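Local structure of hypothetical protein AF1796 (Archaeoglobus fulgidus, 1VIM) at residues A[46-51]-A[89-94]; A[85-90]-A[115-120]. The protein is of unknown function but belongs to the PHI subfamily of SIS-domain proteins and so probably binds a sugar phosphate or similar carbohydrate derivative, perhaps as an isomerase. All blocks are in the same frame, centred on the assembly; numbering follows the deposited sequence.

Interaction 1. Residues A[46-51]-A[89-94]; sequences SARSIF and DQDVLV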
loop_
_atom_site.group_PDB
_atom_site.type_symbol
_atom_site.label_atom_id
_atom_site.label_comp_id
_atom_site.label_asym_id
_atom_site.label_seq_id
_atom_site.Cartn_x
_atom_site.Cartn_y
_atom_site.Cartn_z
ATOM N N SER A 46 9.577 26.123 3.205
ATOM C CA SER A 46 8.658 27.247 2.976
ATOM C C SER A 46 7.263 26.818 2.509
ATOM O O SER A 46 6.313 27.583 2.536
ATOM C CB SER A 46 9.242 28.254 1.990
ATOM O OG SER A 46 10.567 28.572 2.355
ATOM N N ALA A 47 7.132 25.579 2.063
ATOM C CA ALA A 47 5.854 25.068 1.623
ATOM C C ALA A 47 4.870 24.958 2.787
ATOM O O ALA A 47 5.260 24.722 3.936
ATOM C CB ALA A 47 6.074 23.713 1.033
ATOM N N ARG A 48 3.593 25.062 2.481
ATOM C CA ARG A 48 2.571 24.719 3.458
ATOM C C ARG A 48 2.668 23.250 3.852
ATOM O O ARG A 48 2.690 22.916 5.031
ATOM C CB ARG A 48 1.212 25.008 2.857
ATOM C CG ARG A 48 0.045 24.620 3.733
ATOM C CD ARG A 48 -1.328 24.804 3.055
ATOM N NE ARG A 48 -1.555 23.678 2.157
ATOM C CZ ARG A 48 -2.675 22.972 2.074
ATOM N NH1 ARG A 48 -3.766 23.305 2.782
ATOM N NH2 ARG A 48 -2.692 21.907 1.264
ATOM N N SER A 49 2.718 22.374 2.847
ATOM C CA SER A 49 2.913 20.949 3.075
ATOM C C SER A 49 3.642 20.351 1.895
ATOM O O SER A 49 3.720 20.964 0.834
ATOM C CB SER A 49 1.610 20.201 3.311
ATOM O OG SER A 49 0.666 20.879 4.094
ATOM N N ILE A 50 4.226 19.176 2.122
ATOM C CA ILE A 50 5.070 18.507 1.153
ATOM C C ILE A 50 4.347 17.248 0.711
ATOM O O ILE A 50 3.832 16.486 1.534
ATOM C CB ILE A 50 6.448 18.143 1.770
ATOM C CG1 ILE A 50 7.125 19.412 2.310
ATOM C CG2 ILE A 50 7.329 17.419 0.742
ATOM C CD1 ILE A 50 7.556 19.300 3.750
ATOM N N PHE A 51 4.316 17.051 -0.603
ATOM C CA PHE A 51 3.763 15.841 -1.176
ATOM C C PHE A 51 4.889 15.128 -1.894
ATOM O O PHE A 51 5.733 15.802 -2.528
ATOM C CB PHE A 51 2.665 16.185 -2.184
ATOM C CG PHE A 51 1.400 16.755 -1.570
ATOM C CD1 PHE A 51 1.380 18.008 -0.946
ATOM C CD2 PHE A 51 0.198 16.056 -1.663
ATOM C CE1 PHE A 51 0.204 18.511 -0.392
ATOM C CE2 PHE A 51 -0.977 16.570 -1.146
ATOM C CZ PHE A 51 -0.979 17.775 -0.497
ATOM N N ASP A 89 -1.730 25.437 -4.337
ATOM C CA ASP A 89 -0.668 26.306 -4.830
ATOM C C ASP A 89 0.312 26.809 -3.745
ATOM O O ASP A 89 1.240 27.569 -4.079
ATOM C CB ASP A 89 -1.249 27.460 -5.670
ATOM C CG ASP A 89 -2.116 28.415 -4.879
ATOM O OD1 ASP A 89 -2.079 28.414 -3.629
ATOM O OD2 ASP A 89 -2.861 29.236 -5.480
ATOM N N GLN A 90 0.140 26.394 -2.487
ATOM C CA GLN A 90 1.124 26.700 -1.454
ATOM C C GLN A 90 2.020 25.513 -1.120
ATOM O O GLN A 90 2.879 25.613 -0.229
ATOM C CB GLN A 90 0.432 27.145 -0.173
ATOM C CG GLN A 90 -0.357 28.444 -0.345
ATOM C CD GLN A 90 -0.645 29.091 0.985
ATOM O OE1 GLN A 90 -0.573 28.448 2.033
ATOM N NE2 GLN A 90 -0.925 30.392 0.951
ATOM N N ASP A 91 1.807 24.384 -1.804
ATOM C CA ASP A 91 2.521 23.165 -1.469
ATOM C C ASP A 91 3.706 22.920 -2.399
ATOM O O ASP A 91 3.897 23.611 -3.395
ATOM C CB ASP A 91 1.523 21.992 -1.502
ATOM C CG ASP A 91 0.410 22.181 -0.534
ATOM O OD1 ASP A 91 0.660 22.651 0.622
ATOM O OD2 ASP A 91 -0.764 21.894 -0.825
ATOM N N VAL A 92 4.495 21.911 -2.059
ATOM C CA VAL A 92 5.567 21.470 -2.929
ATOM C C VAL A 92 5.433 19.972 -3.146
ATOM O O VAL A 92 5.155 19.228 -2.209
ATOM C CB VAL A 92 6.951 21.855 -2.372
ATOM C CG1 VAL A 92 7.234 21.179 -1.059
ATOM C CG2 VAL A 92 8.059 21.549 -3.394
ATOM N N LEU A 93 5.628 19.558 -4.380
ATOM C CA LEU A 93 5.659 18.151 -4.756
ATOM C C LEU A 93 7.099 17.782 -5.015
ATOM O O LEU A 93 7.808 18.504 -5.736
ATOM C CB LEU A 93 4.851 17.962 -6.040
ATOM C CG LEU A 93 4.816 16.552 -6.645
ATOM C CD1 LEU A 93 4.208 15.508 -5.663
ATOM C CD2 LEU A 93 4.024 16.589 -7.929
ATOM N N VAL A 94 7.533 16.669 -4.437
ATOM C CA VAL A 94 8.862 16.119 -4.698
ATOM C C VAL A 94 8.633 14.852 -5.518
ATOM O O VAL A 94 8.055 13.883 -5.030
ATOM C CB VAL A 94 9.630 15.782 -3.404
ATOM C CG1 VAL A 94 11.013 15.211 -3.758
ATOM C CG2 VAL A 94 9.752 17.048 -2.503
#
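R48 and D91 pair side-on where two neighbouring parallel strands, 50-53 and 92-96, enter the central sheet of an SIS domain. The arginine uses NE and one terminal nitrogen: R48 NE lies 2.9 Å from D91 OD1, which is practically in the guanidinium plane, and R48 NH2 bonds to D91 OD2 at 2.8 Å, with that oxygen tilted out of the plane. Each carboxylate oxygen offers its syn lone pair, and the two flat groups are turned 33° apart. The bend at chi3 (79°) in an otherwise extended chain turns the NE edge of the guanidinium toward the carboxylate. D91 OD1 takes a second, weak bond from the backbone N of S49, while D91 OD2 also accepts from the backbone N of T88, so the carboxylate ties the 48-49 turn to the loop that leads into its own strand, and its negative charge is probably well compensated. One step outward, R48 N donates to Q90 O and joins the two segments ahead of the strands. The parallel ladder follows, running V92 N to S49 O, F51 N to V92 O and V94 N to F51 O. On one face of the sheet V92 CG1 touches I50 CG1 and presses against A47 CB at 3.5 Å, a tight pair; I50 CG2 and V94 CG2 continue this row. On the other face L93 CD1 packs against F51 CB, and L93 also meets A112 of helix 103-115. The F51 ring, which also meets the ring of Y77 on strand 76-78, brings CE1 to 3.5 Å from D91 OD2, the ring and carboxylate planes 42° apart.

Interaction 2. Residues A[85-90]-A[115-120]; sequences PRITDQ and IGSKLV. With FMT (formic acid), chain G.
I87 and I115 cross obliquely where the loop before strand 92-96 runs past the turn between helix 103-115 and strand 118-123, one of the helix-to-strand connections of the alpha/beta SIS fold. Their branches meet as I87 CG2 against I115 CD1, 3.8 Å apart. The other methyl branch of I115, CG2, lies over the loop backbone, 3.6 Å from I87 O and close to T88 CA. I87 is splayed between two neighbours: with CG1 anti to the backbone N (chi1 -163°), its CD1 extends to S117 and comes 3.6 Å from S117 OG, while CG2 is left facing I115 and the formic acid. S117 in turn sets its CB 3.7 Å from T88 O. In the conformer given, S117 OG donates to K118 O at 2.9 Å; D91 O is a second, weaker acceptor nearby that can at best share that hydrogen. Farther along the loop, D89 CB rests 3.5 Å from I115 O. G116, with positive phi, is the C-prime residue of a Schellman motif that ends the helix, and its backbone runs close beside D89. An ST turn, in which Q90 N bonds to T88 OG1, bends the loop beside this glycine. On the side of the loop toward the second subunit, I87 N donates to formic acid O1 at 2.9 Å. V194 N and L195 N of the second subunit also bind this molecule, probably a crystallisation component, and the same two residues pack on I115 and I87. With no hydrogen bond between 85-90 and 115-120, the two are joined by apolar packing and by one CH···O contact, D89 CA to G116 O, so their fit depends on shape rather than on polar pairing.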
loop_
_atom_site.group_PDB
_atom_site.type_symbol
_atom_site.label_atom_id
_atom_site.label_comp_id
_atom_site.label_asym_id
_atom_site.label_seq_id
_atom_site.Cartn_x
_atom_site.Cartn_y
_atom_site.Cartn_z
ATOM N N PRO A 85 -4.573 14.885 1.439
ATOM C CA PRO A 85 -5.612 15.833 1.047
ATOM C C PRO A 85 -5.289 16.519 -0.286
ATOM O O PRO A 85 -4.251 16.247 -0.901
ATOM C CB PRO A 85 -5.551 16.847 2.189
ATOM C CG PRO A 85 -4.044 16.979 2.463
ATOM C CD PRO A 85 -3.561 15.498 2.324
ATOM N N ARG A 86 -6.204 17.399 -0.702
ATOM C CA ARG A 86 -6.016 18.208 -1.901
ATOM C C ARG A 86 -4.672 18.946 -1.910
ATOM O O ARG A 86 -4.351 19.696 -0.979
ATOM C CB ARG A 86 -7.155 19.245 -1.926
ATOM C CG ARG A 86 -7.059 20.202 -3.062
ATOM C CD ARG A 86 -8.102 21.320 -3.016
ATOM N NE ARG A 86 -9.433 20.801 -3.320
ATOM C CZ ARG A 86 -9.923 20.652 -4.552
ATOM N NH1 ARG A 86 -9.198 20.962 -5.613
ATOM N NH2 ARG A 86 -11.144 20.163 -4.719
ATOM N N ILE A 87 -3.905 18.783 -2.970
ATOM C CA ILE A 87 -2.705 19.609 -3.120
ATOM C C ILE A 87 -3.097 21.033 -3.590
ATOM O O ILE A 87 -4.073 21.214 -4.328
ATOM C CB ILE A 87 -1.698 18.943 -4.090
ATOM C CG1 ILE A 87 -0.299 19.562 -3.932
ATOM C CG2 ILE A 87 -2.217 18.995 -5.553
ATOM C CD1 ILE A 87 0.804 18.819 -4.710
ATOM N N THR A 88 -2.347 22.033 -3.147
ATOM C CA THR A 88 -2.692 23.422 -3.442
ATOM C C THR A 88 -1.482 24.184 -3.950
ATOM O O THR A 88 -0.343 23.696 -3.901
ATOM C CB THR A 88 -3.198 24.160 -2.162
ATOM O OG1 THR A 88 -2.093 24.394 -1.267
ATOM C CG2 THR A 88 -4.271 23.356 -1.429
ATOM N N ASP A 89 -1.730 25.437 -4.337
ATOM C CA ASP A 89 -0.668 26.306 -4.830
ATOM C C ASP A 89 0.312 26.809 -3.745
ATOM O O ASP A 89 1.240 27.569 -4.079
ATOM C CB ASP A 89 -1.249 27.460 -5.670
ATOM C CG ASP A 89 -2.116 28.415 -4.879
ATOM O OD1 ASP A 89 -2.079 28.414 -3.629
ATOM O OD2 ASP A 89 -2.861 29.236 -5.480
ATOM N N GLN A 90 0.140 26.394 -2.487
ATOM C CA GLN A 90 1.124 26.700 -1.454
ATOM C C GLN A 90 2.020 25.513 -1.120
ATOM O O GLN A 90 2.879 25.613 -0.229
ATOM C CB GLN A 90 0.432 27.145 -0.173
ATOM C CG GLN A 90 -0.357 28.444 -0.345
ATOM C CD GLN A 90 -0.645 29.091 0.985
ATOM O OE1 GLN A 90 -0.573 28.448 2.033
ATOM N NE2 GLN A 90 -0.925 30.392 0.951
ATOM N N ILE A 115 -2.170 23.227 -10.973
ATOM C CA ILE A 115 -2.775 23.706 -9.719
ATOM C C ILE A 115 -1.973 24.863 -9.113
ATOM O O ILE A 115 -2.521 25.725 -8.399
ATOM C CB ILE A 115 -2.910 22.519 -8.732
ATOM C CG1 ILE A 115 -4.026 21.595 -9.258
ATOM C CG2 ILE A 115 -3.136 23.024 -7.293
ATOM C CD1 ILE A 115 -4.060 20.233 -8.580
ATOM N N GLY A 116 -0.671 24.862 -9.388
ATOM C CA GLY A 116 0.233 25.891 -8.927
ATOM C C GLY A 116 1.198 25.488 -7.826
ATOM O O GLY A 116 1.920 26.322 -7.303
ATOM N N SER A 117 1.200 24.214 -7.447
ATOM C CA SER A 117 2.231 23.708 -6.560
ATOM C C SER A 117 3.614 23.902 -7.155
ATOM O O SER A 117 3.784 23.875 -8.379
ATOM C CB SER A 117 1.966 22.215 -6.309
ATOM O OG SER A 117 2.991 21.561 -5.537
ATOM N N LYS A 118 4.611 24.042 -6.293
ATOM C CA LYS A 118 5.994 23.978 -6.748
ATOM C C LYS A 118 6.431 22.512 -6.884
ATOM O O LYS A 118 5.782 21.607 -6.334
ATOM C CB LYS A 118 6.916 24.763 -5.804
ATOM C CG LYS A 118 6.637 26.291 -5.897
ATOM C CD LYS A 118 7.564 27.095 -5.052
ATOM C CE LYS A 118 7.187 28.565 -5.121
ATOM N NZ LYS A 118 8.214 29.357 -4.374
ATOM N N LEU A 119 7.533 22.285 -7.597
ATOM C CA LEU A 119 7.994 20.939 -7.902
ATOM C C LEU A 119 9.504 20.857 -7.763
ATOM O O LEU A 119 10.235 21.695 -8.312
ATOM C CB LEU A 119 7.577 20.557 -9.331
ATOM C CG LEU A 119 8.106 19.243 -9.919
ATOM C CD1 LEU A 119 7.557 18.010 -9.159
ATOM C CD2 LEU A 119 7.762 19.125 -11.425
ATOM N N VAL A 120 9.953 19.879 -6.987
ATOM C CA VAL A 120 11.342 19.479 -6.937
ATOM C C VAL A 120 11.455 18.164 -7.663
ATOM O O VAL A 120 10.759 17.200 -7.315
ATOM C CB VAL A 120 11.856 19.297 -5.497
ATOM C CG1 VAL A 120 13.291 18.808 -5.495
ATOM C CG2 VAL A 120 11.687 20.573 -4.686
HETATM C C FMT G . -3.883 15.498 -4.273
HETATM O O1 FMT G . -4.591 16.453 -4.598
HETATM O O2 FMT G . -3.899 14.375 -4.803
#

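From the N terminus, the chain leaves helix 34-46, enters strand 50-53, passes through helix 56-71 and strand 76-78, and returns along the loop to 92-96, where interaction 1 closes a connection of 37 residues. Interaction 2 starts within that connection, at 85-90, and closes a second one of 24 residues at 115-120, after helix 103-115. The two loops therefore overlap and cross rather than nest, sharing D89 and Q90. Strand 92-96 is the common middle: it pairs with 50-53 on one side and with 118-123 on the other, through L93 N to K118 O and V120 N to L93 O. R48 of interaction 1 also packs on T88 of interaction 2.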